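Probable ribonuclease HepT (Haemophilus influenzae, PDB 1JOG) probably acts as the RNA-cleaving toxin of a type VII toxin-antitoxin system, held in check by its partner MntA. Local coordinates at residues S133-L136 against E137-Q141. Numbering follows the deposited sequence.
Sequences SFLL and EQLRQ
Leu135 and Leu139, one turn apart on helix 125-140, meet through their side chains: CD1 of Leu139 reaches CG and CD1 of Leu135, 3.6 Å from each. The first torsion of Leu139 helps: CG stands beside its backbone N (chi1 -60°) and thus leans back along the helix toward the preceding turn. Branched, wholly apolar side chains suit this inward face, where Leu135 also touches Ser57 and Met61, and Leu139 reaches Met60 and Gln64, all of helix 36-68. Leu136 turns to helix 8-26, against Asp12 and Phe15, while its CD2 comes to the guanidinium edge of Arg140, 3.4 Å from NH2; the arginine chain bends at chi3 (-57°), which lays the guanidinium back alongside the leucine.

Backbone bonds hold the turns together. Leu139 N meets Leu135 O at 2.9 Å and almost straight (170°), whereas Arg140 N to Leu136 O is weak, 3.0 Å, near the helix end.

Among the polar side chains, Ser133 OG makes at most a weak bond to Glu137 OE1, and Gln138, a long amide, can reach Gly91 O with its NE2. These i to i+4 leucine contacts belong to the last turns of helix 125-140, packed on helices 8-26 and 36-68 of an all-helical fold.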
ATOM      1  N   SER A 133      -2.975 -18.786  -5.317  1.00 31.60           N
ATOM      2  CA  SER A 133      -2.967 -19.537  -6.570  1.00 43.42           C
ATOM      3  C   SER A 133      -4.048 -20.624  -6.565  1.00 52.13           C
ATOM      4  O   SER A 133      -4.508 -20.998  -7.613  1.00 34.83           O
ATOM      5  CB  SER A 133      -1.677 -20.264  -6.738  1.00 30.24           C
ATOM      6  OG  SER A 133      -1.606 -20.993  -7.942  1.00 30.06           O
ATOM      7  N   PHE A 134      -4.448 -21.177  -5.420  1.00 43.45           N
ATOM      8  CA  PHE A 134      -5.472 -22.202  -5.560  1.00 59.56           C
ATOM      9  C   PHE A 134      -6.747 -21.519  -5.958  1.00 41.34           C
ATOM     10  O   PHE A 134      -7.417 -21.981  -6.832  1.00 33.29           O
ATOM     11  CB  PHE A 134      -5.716 -23.006  -4.279  1.00 50.92           C
ATOM     12  CG  PHE A 134      -4.897 -24.294  -4.178  1.00 84.48           C
ATOM     13  CD1 PHE A 134      -3.586 -24.281  -3.640  1.00 81.25           C
ATOM     14  CD2 PHE A 134      -5.475 -25.544  -4.505  1.00 87.71           C
ATOM     15  CE1 PHE A 134      -2.873 -25.480  -3.411  1.00 78.51           C
ATOM     16  CE2 PHE A 134      -4.751 -26.753  -4.279  1.00 83.96           C
ATOM     17  CZ  PHE A 134      -3.452 -26.710  -3.728  1.00 78.87           C
ATOM     18  N   LEU A 135      -7.065 -20.415  -5.298  1.00 36.35           N
ATOM     19  CA  LEU A 135      -8.263 -19.660  -5.581  1.00 44.49           C
ATOM     20  C   LEU A 135      -8.357 -19.349  -7.054  1.00 49.74           C
ATOM     21  O   LEU A 135      -9.378 -19.559  -7.690  1.00 49.71           O
ATOM     22  CB  LEU A 135      -8.224 -18.339  -4.824  1.00 34.73           C
ATOM     23  CG  LEU A 135      -9.146 -17.263  -5.380  1.00 29.31           C
ATOM     24  CD1 LEU A 135     -10.654 -17.722  -5.002  1.00 30.19           C
ATOM     25  CD2 LEU A 135      -8.916 -15.946  -4.710  1.00 25.03           C
ATOM     26  N   LEU A 136      -7.283 -18.808  -7.593  1.00 41.59           N
ATOM     27  CA  LEU A 136      -7.252 -18.450  -8.997  1.00 42.61           C
ATOM     28  C   LEU A 136      -7.521 -19.680  -9.843  1.00 51.27           C
ATOM     29  O   LEU A 136      -8.025 -19.552 -10.936  1.00 46.30           O
ATOM     30  CB  LEU A 136      -5.896 -17.893  -9.326  1.00 32.81           C
ATOM     31  CG  LEU A 136      -5.630 -16.840 -10.365  1.00 51.19           C
ATOM     32  CD1 LEU A 136      -4.143 -16.507 -10.221  1.00 52.17           C
ATOM     33  CD2 LEU A 136      -5.948 -17.322 -11.764  1.00 44.54           C
ATOM     34  N   GLU A 137      -7.147 -20.867  -9.353  1.00 58.66           N
ATOM     35  CA  GLU A 137      -7.385 -22.132 -10.065  1.00 54.49           C
ATOM     36  C   GLU A 137      -8.905 -22.405 -10.161  1.00 63.27           C
ATOM     37  O   GLU A 137      -9.467 -22.616 -11.247  1.00 45.96           O
ATOM     38  CB  GLU A 137      -6.709 -23.281  -9.322  1.00 69.81           C
ATOM     39  CG  GLU A 137      -5.470 -23.762 -10.000  1.00 76.17           C
ATOM     40  CD  GLU A 137      -4.821 -22.654 -10.835  1.00 85.49           C
ATOM     41  OE1 GLU A 137      -4.032 -21.805 -10.300  1.00 81.43           O
ATOM     42  OE2 GLU A 137      -5.130 -22.643 -12.049  1.00 82.50           O
ATOM     43  N   GLN A 138      -9.569 -22.419  -9.011  1.00 52.09           N
ATOM     44  CA  GLN A 138     -10.993 -22.619  -9.012  1.00 58.74           C
ATOM     45  C   GLN A 138     -11.700 -21.575  -9.875  1.00 55.28           C
ATOM     46  O   GLN A 138     -12.586 -21.920 -10.646  1.00 54.63           O
ATOM     47  CB  GLN A 138     -11.535 -22.582  -7.596  1.00 55.13           C
ATOM     48  CG  GLN A 138     -10.918 -23.636  -6.701  1.00 67.24           C
ATOM     49  CD  GLN A 138     -11.235 -25.036  -7.180  1.00 74.75           C
ATOM     50  OE1 GLN A 138     -10.374 -25.719  -7.736  1.00 72.52           O
ATOM     51  NE2 GLN A 138     -12.480 -25.467  -6.979  1.00 59.61           N
ATOM     52  N   LEU A 139     -11.318 -20.306  -9.764  1.00 60.50           N
ATOM     53  CA  LEU A 139     -11.987 -19.272 -10.550  1.00 52.07           C
ATOM     54  C   LEU A 139     -11.727 -19.419 -12.007  1.00 53.02           C
ATOM     55  O   LEU A 139     -12.521 -18.934 -12.807  1.00 60.82           O
ATOM     56  CB  LEU A 139     -11.540 -17.883 -10.146  1.00 43.23           C
ATOM     57  CG  LEU A 139     -11.798 -17.505  -8.713  1.00 42.54           C
ATOM     58  CD1 LEU A 139     -10.958 -16.266  -8.329  1.00 41.10           C
ATOM     59  CD2 LEU A 139     -13.259 -17.273  -8.535  1.00 36.36           C
ATOM     60  N   ARG A 140     -10.619 -20.085 -12.355  1.00 62.17           N
ATOM     61  CA  ARG A 140     -10.253 -20.260 -13.769  1.00 75.60           C
ATOM     62  C   ARG A 140     -11.387 -21.055 -14.425  1.00 80.54           C
ATOM     63  O   ARG A 140     -11.805 -20.749 -15.542  1.00 75.13           O
ATOM     64  CB  ARG A 140      -8.878 -20.936 -13.936  1.00 59.81           C
ATOM     65  CG  ARG A 140      -8.179 -20.628 -15.323  1.00 67.29           C
ATOM     66  CD  ARG A 140      -6.676 -21.050 -15.362  1.00 45.98           C
ATOM     67  NE  ARG A 140      -5.929 -20.373 -14.278  1.00 83.25           N
ATOM     68  CZ  ARG A 140      -4.793 -20.816 -13.716  1.00 83.04           C
ATOM     69  NH1 ARG A 140      -4.225 -21.954 -14.125  1.00 83.69           N
ATOM     70  NH2 ARG A 140      -4.232 -20.146 -12.708  1.00 50.65           N
ATOM     71  N   GLN A 141     -11.902 -22.048 -13.711  1.00 77.56           N
ATOM     72  CA  GLN A 141     -13.058 -22.796 -14.182  1.00 78.39           C
ATOM     73  C   GLN A 141     -14.343 -21.872 -14.031  1.00 86.54           C
ATOM     74  O   GLN A 141     -14.842 -21.325 -15.060  1.00 81.05           O
ATOM     75  CB  GLN A 141     -13.143 -24.071 -13.341  1.00 59.78           C
ATOM     76  CG  GLN A 141     -11.878 -24.901 -13.455  1.00 78.03           C
ATOM     77  CD  GLN A 141     -11.701 -25.899 -12.307  1.00 83.75           C
ATOM     78  OE1 GLN A 141     -11.377 -25.497 -11.194  1.00 79.71           O
ATOM     79  NE2 GLN A 141     -11.911 -27.206 -12.577  1.00 78.60           N
TER